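Local coordinates for protein FMN-dependent NADH:quinone oxidoreductase 1 (Bacillus anthracis, PDB 3U7I) that probably uses FMN and NADH to reduce electrophilic quinones and to cleave the azo bond of aromatic azo compounds, working as a homodimer, at residues C[21-29]-C[198-206]; C[29-39]-C[206-216]. All coordinates share one frame; numbering follows the deposited sequence.

Interaction 1: C[21-29]-C[198-206]; sequences SVSIKVFKH and VLQNAYKEV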
loop_
_atom_site.group_PDB
_atom_site.type_symbol
_atom_site.label_atom_id
_atom_site.label_comp_id
_atom_site.label_asym_id
_atom_site.label_seq_id
_atom_site.Cartn_x
_atom_site.Cartn_y
_atom_site.Cartn_z
ATOM N N SER C 21 -0.843 -21.421 -5.115
ATOM C CA SER C 21 -0.209 -20.103 -5.179
ATOM C C SER C 21 1.302 -20.242 -5.144
ATOM O O SER C 21 1.843 -20.876 -4.232
ATOM C CB SER C 21 -0.654 -19.233 -4.003
ATOM O OG SER C 21 -2.052 -19.020 -4.029
ATOM N N VAL C 22 1.981 -19.644 -6.124
ATOM C CA VAL C 22 3.444 -19.731 -6.203
ATOM C C VAL C 22 4.154 -19.325 -4.901
ATOM O O VAL C 22 5.022 -20.053 -4.406
ATOM C CB VAL C 22 4.010 -18.933 -7.389
ATOM C CG1 VAL C 22 5.529 -18.992 -7.381
ATOM C CG2 VAL C 22 3.469 -19.486 -8.698
ATOM N N SER C 23 3.775 -18.174 -4.346
ATOM C CA SER C 23 4.356 -17.709 -3.087
ATOM C C SER C 23 4.021 -18.639 -1.907
ATOM O O SER C 23 4.834 -18.827 -1.004
ATOM C CB SER C 23 3.943 -16.265 -2.784
ATOM O OG SER C 23 2.542 -16.143 -2.617
ATOM N N ILE C 24 2.831 -19.226 -1.918
ATOM C CA ILE C 24 2.450 -20.176 -0.872
ATOM C C ILE C 24 3.230 -21.501 -0.991
ATOM O O ILE C 24 3.683 -22.038 0.016
ATOM C CB ILE C 24 0.918 -20.413 -0.844
ATOM C CG1 ILE C 24 0.187 -19.102 -0.507
ATOM C CG2 ILE C 24 0.563 -21.499 0.156
ATOM C CD1 ILE C 24 -1.324 -19.124 -0.745
ATOM N N LYS C 25 3.403 -22.009 -2.214
ATOM C CA LYS C 25 4.254 -23.178 -2.445
ATOM C C LYS C 25 5.671 -22.935 -1.957
ATOM O O LYS C 25 6.241 -23.770 -1.260
ATOM C CB LYS C 25 4.302 -23.569 -3.928
ATOM C CG LYS C 25 3.135 -24.409 -4.377
ATOM C CD LYS C 25 3.284 -24.897 -5.807
ATOM C CE LYS C 25 1.931 -25.368 -6.330
ATOM N NZ LYS C 25 2.018 -26.511 -7.289
ATOM N N VAL C 26 6.245 -21.797 -2.336
ATOM C CA VAL C 26 7.615 -21.470 -1.940
ATOM C C VAL C 26 7.747 -21.326 -0.417
ATOM O O VAL C 26 8.720 -21.791 0.179
ATOM C CB VAL C 26 8.112 -20.196 -2.654
ATOM C CG1 VAL C 26 9.525 -19.837 -2.206
ATOM C CG2 VAL C 26 8.056 -20.387 -4.166
ATOM N N PHE C 27 6.757 -20.687 0.205
ATOM C CA PHE C 27 6.711 -20.560 1.661
ATOM C C PHE C 27 6.635 -21.918 2.369
ATOM O O PHE C 27 7.320 -22.150 3.370
ATOM C CB PHE C 27 5.523 -19.691 2.101
ATOM C CG PHE C 27 5.141 -19.897 3.540
ATOM C CD1 PHE C 27 6.019 -19.548 4.555
ATOM C CD2 PHE C 27 3.919 -20.465 3.877
ATOM C CE1 PHE C 27 5.692 -19.749 5.883
ATOM C CE2 PHE C 27 3.579 -20.665 5.209
ATOM C CZ PHE C 27 4.473 -20.308 6.213
ATOM N N LYS C 28 5.781 -22.804 1.865
ATOM C CA LYS C 28 5.626 -24.121 2.477
ATOM C C LYS C 28 6.918 -24.938 2.359
ATOM O O LYS C 28 7.288 -25.690 3.268
ATOM C CB LYS C 28 4.436 -24.860 1.864
ATOM C CG LYS C 28 3.084 -24.251 2.224
ATOM C CD LYS C 28 2.058 -24.506 1.113
ATOM C CE LYS C 28 0.804 -25.189 1.638
ATOM N NZ LYS C 28 1.129 -26.515 2.247
ATOM N N HIS C 29 7.617 -24.766 1.243
ATOM C CA HIS C 29 8.925 -25.383 1.067
ATOM C C HIS C 29 9.909 -24.803 2.086
ATOM O O HIS C 29 10.648 -25.552 2.733
ATOM C CB HIS C 29 9.435 -25.168 -0.358
ATOM C CG HIS C 29 10.626 -26.008 -0.708
ATOM N ND1 HIS C 29 10.525 -27.344 -1.032
ATOM C CD2 HIS C 29 11.943 -25.700 -0.784
ATOM C CE1 HIS C 29 11.730 -27.822 -1.291
ATOM N NE2 HIS C 29 12.609 -26.846 -1.141
ATOM N N VAL C 198 10.580 -21.506 -12.160
ATOM C CA VAL C 198 10.315 -20.550 -11.087
ATOM C C VAL C 198 10.356 -21.251 -9.733
ATOM O O VAL C 198 11.109 -20.854 -8.841
ATOM C CB VAL C 198 8.946 -19.840 -11.257
ATOM C CG1 VAL C 198 8.706 -18.858 -10.125
ATOM C CG2 VAL C 198 8.878 -19.130 -12.589
ATOM N N LEU C 199 9.543 -22.295 -9.587
ATOM C CA LEU C 199 9.431 -23.012 -8.322
ATOM C C LEU C 199 10.776 -23.538 -7.843
ATOM O O LEU C 199 11.133 -23.357 -6.681
ATOM C CB LEU C 199 8.408 -24.148 -8.429
ATOM C CG LEU C 199 6.940 -23.714 -8.352
ATOM C CD1 LEU C 199 6.017 -24.881 -8.656
ATOM C CD2 LEU C 199 6.616 -23.125 -6.983
ATOM N N GLN C 200 11.524 -24.176 -8.743
ATOM C CA GLN C 200 12.798 -24.802 -8.383
ATOM C C GLN C 200 13.887 -23.798 -8.008
ATOM O O GLN C 200 14.681 -24.048 -7.097
ATOM C CB GLN C 200 13.282 -25.740 -9.495
ATOM C CG GLN C 200 12.378 -26.949 -9.726
ATOM C CD GLN C 200 12.194 -27.802 -8.473
ATOM O OE1 GLN C 200 13.114 -27.952 -7.659
ATOM N NE2 GLN C 200 10.995 -28.361 -8.310
ATOM N N ASN C 201 13.929 -22.666 -8.703
ATOM C CA ASN C 201 14.883 -21.619 -8.354
ATOM C C ASN C 201 14.586 -21.001 -6.985
ATOM O O ASN C 201 15.498 -20.753 -6.197
ATOM C CB ASN C 201 14.929 -20.546 -9.438
ATOM C CG ASN C 201 15.726 -20.984 -10.654
ATOM O OD1 ASN C 201 16.783 -21.608 -10.523
ATOM N ND2 ASN C 201 15.221 -20.665 -11.845
ATOM N N ALA C 202 13.301 -20.773 -6.715
ATOM C CA ALA C 202 12.841 -20.209 -5.448
ATOM C C ALA C 202 13.033 -21.204 -4.308
ATOM O O ALA C 202 13.457 -20.828 -3.217
ATOM C CB ALA C 202 11.394 -19.802 -5.548
ATOM N N TYR C 203 12.714 -22.470 -4.561
ATOM C CA TYR C 203 12.950 -23.514 -3.572
ATOM C C TYR C 203 14.401 -23.500 -3.096
ATOM O O TYR C 203 14.664 -23.604 -1.897
ATOM C CB TYR C 203 12.615 -24.897 -4.134
ATOM C CG TYR C 203 11.137 -25.168 -4.330
ATOM C CD1 TYR C 203 10.168 -24.363 -3.737
ATOM C CD2 TYR C 203 10.710 -26.244 -5.105
ATOM C CE1 TYR C 203 8.811 -24.620 -3.919
ATOM C CE2 TYR C 203 9.364 -26.506 -5.293
ATOM C CZ TYR C 203 8.421 -25.695 -4.701
ATOM O OH TYR C 203 7.087 -25.968 -4.899
ATOM N N LYS C 204 15.344 -23.370 -4.026
ATOM C CA LYS C 204 16.758 -23.406 -3.664
ATOM C C LYS C 204 17.148 -22.228 -2.781
ATOM O O LYS C 204 17.850 -22.395 -1.779
ATOM C CB LYS C 204 17.658 -23.436 -4.896
ATOM C CG LYS C 204 19.122 -23.711 -4.553
ATOM C CD LYS C 204 20.068 -23.051 -5.548
ATOM C CE LYS C 204 21.509 -23.074 -5.048
ATOM N NZ LYS C 204 22.387 -22.148 -5.831
ATOM N N GLU C 205 16.697 -21.038 -3.157
ATOM C CA GLU C 205 16.958 -19.836 -2.368
ATOM C C GLU C 205 16.380 -19.891 -0.955
ATOM O O GLU C 205 17.007 -19.402 -0.004
ATOM C CB GLU C 205 16.397 -18.604 -3.071
ATOM C CG GLU C 205 17.094 -18.234 -4.346
ATOM C CD GLU C 205 16.747 -16.823 -4.766
ATOM O OE1 GLU C 205 16.343 -16.637 -5.935
ATOM O OE2 GLU C 205 16.874 -15.904 -3.920
ATOM N N VAL C 206 15.183 -20.459 -0.807
ATOM C CA VAL C 206 14.558 -20.501 0.515
ATOM C C VAL C 206 15.124 -21.621 1.388
ATOM O O VAL C 206 14.995 -21.583 2.615
ATOM C CB VAL C 206 13.014 -20.586 0.454
ATOM C CG1 VAL C 206 12.432 -19.276 -0.084
ATOM C CG2 VAL C 206 12.568 -21.776 -0.383
HETATM O O HOH W 1 5.882 -26.400 -1.723
#

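Interaction 2: C[29-39]-C[206-216]; sequences HFLESYKELIS and VEEAASRLANK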
loop_
_atom_site.group_PDB
_atom_site.type_symbol
_atom_site.label_atom_id
_atom_site.label_comp_id
_atom_site.label_asym_id
_atom_site.label_seq_id
_atom_site.Cartn_x
_atom_site.Cartn_y
_atom_site.Cartn_z
ATOM N N HIS C 29 7.617 -24.766 1.243
ATOM C CA HIS C 29 8.925 -25.383 1.067
ATOM C C HIS C 29 9.909 -24.803 2.086
ATOM O O HIS C 29 10.648 -25.552 2.733
ATOM C CB HIS C 29 9.435 -25.168 -0.358
ATOM C CG HIS C 29 10.626 -26.008 -0.708
ATOM N ND1 HIS C 29 10.525 -27.344 -1.032
ATOM C CD2 HIS C 29 11.943 -25.700 -0.784
ATOM C CE1 HIS C 29 11.730 -27.822 -1.291
ATOM N NE2 HIS C 29 12.609 -26.846 -1.141
ATOM N N PHE C 30 9.909 -23.474 2.228
ATOM C CA PHE C 30 10.712 -22.815 3.255
ATOM C C PHE C 30 10.415 -23.377 4.651
ATOM O O PHE C 30 11.336 -23.732 5.393
ATOM C CB PHE C 30 10.509 -21.289 3.259
ATOM C CG PHE C 30 11.062 -20.614 4.496
ATOM C CD1 PHE C 30 12.418 -20.330 4.606
ATOM C CD2 PHE C 30 10.230 -20.297 5.563
ATOM C CE1 PHE C 30 12.929 -19.726 5.753
ATOM C CE2 PHE C 30 10.736 -19.703 6.713
ATOM C CZ PHE C 30 12.086 -19.413 6.806
ATOM N N LEU C 31 9.132 -23.458 5.002
ATOM C CA LEU C 31 8.746 -23.826 6.361
ATOM C C LEU C 31 9.163 -25.250 6.717
ATOM O O LEU C 31 9.616 -25.516 7.836
ATOM C CB LEU C 31 7.243 -23.627 6.575
ATOM C CG LEU C 31 6.763 -23.720 8.030
ATOM C CD1 LEU C 31 7.382 -22.619 8.884
ATOM C CD2 LEU C 31 5.243 -23.668 8.102
ATOM N N GLU C 32 9.011 -26.161 5.762
ATOM C CA GLU C 32 9.443 -27.544 5.945
ATOM C C GLU C 32 10.948 -27.604 6.192
ATOM O O GLU C 32 11.419 -28.265 7.120
ATOM C CB GLU C 32 9.074 -28.372 4.716
ATOM C CG GLU C 32 9.427 -29.848 4.826
ATOM C CD GLU C 32 9.054 -30.640 3.578
ATOM O OE1 GLU C 32 8.424 -30.067 2.659
ATOM O OE2 GLU C 32 9.396 -31.841 3.521
ATOM N N SER C 33 11.695 -26.893 5.355
ATOM C CA SER C 33 13.149 -26.796 5.470
ATOM C C SER C 33 13.599 -26.148 6.796
ATOM O O SER C 33 14.487 -26.664 7.493
ATOM C CB SER C 33 13.697 -26.016 4.269
ATOM O OG SER C 33 15.109 -25.944 4.291
ATOM N N TYR C 34 12.973 -25.023 7.132
ATOM C CA TYR C 34 13.234 -24.311 8.379
ATOM C C TYR C 34 12.999 -25.201 9.596
ATOM O O TYR C 34 13.856 -25.289 10.483
ATOM C CB TYR C 34 12.322 -23.091 8.450
ATOM C CG TYR C 34 12.655 -22.065 9.509
ATOM C CD1 TYR C 34 13.920 -21.481 9.578
ATOM C CD2 TYR C 34 11.681 -21.626 10.396
ATOM C CE1 TYR C 34 14.217 -20.502 10.536
ATOM C CE2 TYR C 34 11.962 -20.651 11.353
ATOM C CZ TYR C 34 13.233 -20.093 11.418
ATOM O OH TYR C 34 13.505 -19.128 12.368
ATOM N N LYS C 35 11.837 -25.856 9.639
ATOM C CA LYS C 35 11.471 -26.698 10.779
ATOM C C LYS C 35 12.487 -27.815 11.077
ATOM O O LYS C 35 12.591 -28.270 12.215
ATOM C CB LYS C 35 10.065 -27.278 10.600
ATOM C CG LYS C 35 8.933 -26.288 10.851
ATOM C CD LYS C 35 7.587 -27.008 10.869
ATOM C CE LYS C 35 6.413 -26.037 10.767
ATOM N NZ LYS C 35 5.891 -25.538 12.076
ATOM N N GLU C 36 13.238 -28.237 10.061
ATOM C CA GLU C 36 14.274 -29.264 10.229
ATOM C C GLU C 36 15.513 -28.735 10.931
ATOM O O GLU C 36 16.259 -29.499 11.546
ATOM C CB GLU C 36 14.731 -29.795 8.874
ATOM C CG GLU C 36 13.752 -30.683 8.150
ATOM C CD GLU C 36 14.225 -31.008 6.746
ATOM O OE1 GLU C 36 15.454 -30.958 6.505
ATOM O OE2 GLU C 36 13.365 -31.299 5.883
ATOM N N LEU C 37 15.753 -27.434 10.804
ATOM C CA LEU C 37 17.013 -26.846 11.258
ATOM C C LEU C 37 16.923 -26.060 12.578
ATOM O O LEU C 37 17.916 -25.950 13.298
ATOM C CB LEU C 37 17.616 -25.967 10.151
ATOM C CG LEU C 37 17.924 -26.659 8.820
ATOM C CD1 LEU C 37 18.247 -25.617 7.763
ATOM C CD2 LEU C 37 19.055 -27.668 8.962
ATOM N N ILE C 38 15.742 -25.524 12.889
ATOM C CA ILE C 38 15.571 -24.716 14.100
ATOM C C ILE C 38 15.839 -25.524 15.372
ATOM O O ILE C 38 15.553 -26.725 15.435
ATOM C CB ILE C 38 14.165 -24.019 14.196
ATOM C CG1 ILE C 38 13.021 -25.035 14.214
ATOM C CG2 ILE C 38 13.960 -23.011 13.067
ATOM C CD1 ILE C 38 11.664 -24.373 14.190
ATOM N N SER C 39 16.400 -24.857 16.376
ATOM C CA SER C 39 16.611 -25.460 17.688
ATOM C C SER C 39 15.262 -25.714 18.360
ATOM O O SER C 39 14.246 -25.139 17.966
ATOM C CB SER C 39 17.481 -24.555 18.561
ATOM O OG SER C 39 18.797 -24.466 18.037
ATOM N N VAL C 206 15.183 -20.459 -0.807
ATOM C CA VAL C 206 14.558 -20.501 0.515
ATOM C C VAL C 206 15.124 -21.621 1.388
ATOM O O VAL C 206 14.995 -21.583 2.615
ATOM C CB VAL C 206 13.014 -20.586 0.454
ATOM C CG1 VAL C 206 12.432 -19.276 -0.084
ATOM C CG2 VAL C 206 12.568 -21.776 -0.383
ATOM N N GLU C 207 15.745 -22.617 0.759
ATOM C CA GLU C 207 16.537 -23.592 1.505
ATOM C C GLU C 207 17.760 -22.903 2.105
ATOM O O GLU C 207 18.039 -23.030 3.294
ATOM C CB GLU C 207 16.981 -24.746 0.607
ATOM C CG GLU C 207 15.868 -25.662 0.179
ATOM C CD GLU C 207 16.337 -26.706 -0.824
ATOM O OE1 GLU C 207 17.567 -26.881 -0.974
ATOM O OE2 GLU C 207 15.472 -27.343 -1.464
ATOM N N GLU C 208 18.491 -22.178 1.270
ATOM C CA GLU C 208 19.646 -21.421 1.727
ATOM C C GLU C 208 19.270 -20.402 2.808
ATOM O O GLU C 208 20.034 -20.186 3.747
ATOM C CB GLU C 208 20.324 -20.737 0.538
ATOM C CG GLU C 208 20.912 -21.716 -0.469
ATOM C CD GLU C 208 21.127 -21.103 -1.846
ATOM O OE1 GLU C 208 20.264 -20.315 -2.300
ATOM O OE2 GLU C 208 22.158 -21.417 -2.483
ATOM N N ALA C 209 18.093 -19.782 2.676
ATOM C CA ALA C 209 17.591 -18.836 3.680
ATOM C C ALA C 209 17.249 -19.533 4.994
ATOM O O ALA C 209 17.489 -18.993 6.075
ATOM C CB ALA C 209 16.370 -18.086 3.149
ATOM N N ALA C 210 16.676 -20.732 4.887
ATOM C CA ALA C 210 16.341 -21.552 6.049
ATOM C C ALA C 210 17.592 -21.922 6.850
ATOM O O ALA C 210 17.601 -21.816 8.078
ATOM C CB ALA C 210 15.592 -22.806 5.612
ATOM N N SER C 211 18.638 -22.360 6.148
ATOM C CA SER C 211 19.930 -22.659 6.768
ATOM C C SER C 211 20.487 -21.427 7.469
ATOM O O SER C 211 20.915 -21.489 8.627
ATOM C CB SER C 211 20.942 -23.121 5.715
ATOM O OG SER C 211 20.591 -24.382 5.186
ATOM N N ARG C 212 20.505 -20.312 6.743
ATOM C CA ARG C 212 21.010 -19.058 7.279
ATOM C C ARG C 212 20.271 -18.673 8.561
ATOM O O ARG C 212 20.895 -18.467 9.608
ATOM C CB ARG C 212 20.900 -17.935 6.235
ATOM C CG ARG C 212 21.518 -16.606 6.685
ATOM C CD ARG C 212 21.489 -15.553 5.582
ATOM N NE ARG C 212 20.129 -15.175 5.221
ATOM C CZ ARG C 212 19.379 -14.317 5.908
ATOM N NH1 ARG C 212 19.850 -13.748 7.012
ATOM N NH2 ARG C 212 18.151 -14.036 5.495
ATOM N N LEU C 213 18.943 -18.594 8.481
ATOM C CA LEU C 213 18.145 -18.143 9.621
ATOM C C LEU C 213 18.260 -19.075 10.827
ATOM O O LEU C 213 18.241 -18.620 11.966
ATOM C CB LEU C 213 16.676 -17.929 9.224
ATOM C CG LEU C 213 16.351 -16.726 8.322
ATOM C CD1 LEU C 213 14.915 -16.798 7.810
ATOM C CD2 LEU C 213 16.610 -15.397 9.037
ATOM N N ALA C 214 18.386 -20.374 10.566
ATOM C CA ALA C 214 18.528 -21.371 11.626
ATOM C C ALA C 214 19.980 -21.490 12.056
ATOM O O ALA C 214 20.289 -22.110 13.079
ATOM C CB ALA C 214 18.011 -22.718 11.161
ATOM N N ASN C 215 20.862 -20.887 11.264
ATOM C CA ASN C 215 22.294 -20.893 11.531
ATOM C C ASN C 215 22.891 -22.298 11.478
ATOM O O ASN C 215 23.808 -22.628 12.239
ATOM C CB ASN C 215 22.600 -20.230 12.872
ATOM C CG ASN C 215 24.059 -19.856 13.012
ATOM O OD1 ASN C 215 24.761 -19.672 12.017
ATOM N ND2 ASN C 215 24.528 -19.742 14.249
ATOM N N LYS C 216 22.357 -23.116 10.574
ATOM C CA LYS C 216 22.842 -24.479 10.360
ATOM C C LYS C 216 23.357 -24.639 8.925
ATOM O O LYS C 216 22.997 -23.870 8.028
ATOM C CB LYS C 216 21.725 -25.500 10.611
ATOM C CG LYS C 216 21.070 -25.426 11.980
ATOM C CD LYS C 216 21.844 -26.207 13.024
ATOM C CE LYS C 216 21.154 -26.149 14.388
ATOM N NZ LYS C 216 19.796 -26.777 14.399
HETATM O O HOH W 2 18.415 -29.530 13.480
#

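Interaction 1: C[21-29]-C[198-206]
Val-26 and Tyr-203 are the closest CA pair, 5.9 Å apart, where helical residues 22-29 and 198-206 run side by side in the same general direction; their axes cross at -36° and come within 9.1 Å. Val-26 is the knob of a knobs-into-holes fit, its side chain lodged among Leu-199, Ala-202, Tyr-203 and Val-206. With CG1 anti to the backbone N (chi1 178°), CG1 of Val-26 meets CG1 of Val-206 at 3.6 Å, and both methyls rest on Ala-202 CB, CG2 at 3.7 Å. The small Ala-202 lets the beta-branched valine sit deep. Beside it, Leu-199 CD2 packs 3.9 Å from Lys-25 CB, the aliphatic part of the lysine serving as an apolar wall.

Toward the next turn the rings of His-29 and Tyr-203 stack face to face, planes 23° apart and centroids separated by 4.1 Å. Tyr-203 CB adds a CH-pi contact over the same imidazole, whose NE2 bonds to Glu-207. The carbonyl of Lys-25 accepts a hydrogen bond from a water that also has a weak link to Tyr-203 OH. Val-26 also touches Ile-147 of strand 143-149, and Val-206 touches Val-185 of strand 181-187, so this is the helix-on-sheet layer of a flavodoxin-like fold. Segment 21-29 starts with Ser-21, Val-22 and Ser-23, predicted to bind FMN; of these only Val-22 touches the other helix.

Interaction 2: C[29-39]-C[206-216]
His-29 and Phe-30 both turn CG anti to the backbone N (chi1 -168° and 167°), which carries the imidazole to Glu-207 and the phenyl ring in among Val-206, Ala-209, Ala-210 and Leu-213. This knob-into-hole fit joins the neighbouring helices 22-37 and 195-214 on one face of the flavodoxin-like sheet. Phe-30 CB packs against Val-206 CB, CZ reaches Leu-213 CD1 at 4.0 Å, and the side chain also touches Leu-145 and Val-99 of the sheet: a large flat side chain suits a place where two helices and the strands converge.

His-29 NE2 donates to Glu-207 OE2 over 2.9 Å. The bond is nearly straight at 172°, lies in the imidazole plane and uses the anti lone pair of the carboxylate; the negative charge would favour a proton on NE2.

Ala-210, with only a methyl, allows close approach of the backbones, and Ser-33 OG rests 3.4 Å from its CB. Tyr-34 sends CE1 to within 3.8 Å of Leu-213 CB, while its hydroxyl is hydrogen-bonded to Thr-7. Leu-37 lies across the last turn of the other helix, CD1 being 3.5 Å from Ser-211 CA. That helix ends in a Schellman motif at Asn-215, whose positive phi turns the chain so that Lys-216 CB meets Leu-37 CD2 at 3.8 Å. Just before this turn, the methyl of Ala-214 is pressed tightly against Leu-37, CB to CB at 3.4 Å.

In the fold
Interactions 1 and 2 are successive lengths of one interface between helices 22-37 and 195-214, their centres about 13 Å apart. They share His-29 and Val-206: the histidine stacks on Tyr-203 in interaction 1 and bonds to Glu-207 in interaction 2, so its ring is fixed by both face and edge. The short segments cross at similar angles, and their axes approach slightly closer in interaction 2, 8.6 Å against 9.1 Å. Interaction 1 contains the predicted FMN-binding residues; Val-206, shared by both, already has its side chain about 9 Å from that of Ser-23, and the rest of interaction 2 continues toward the C-terminal ends of the two helices.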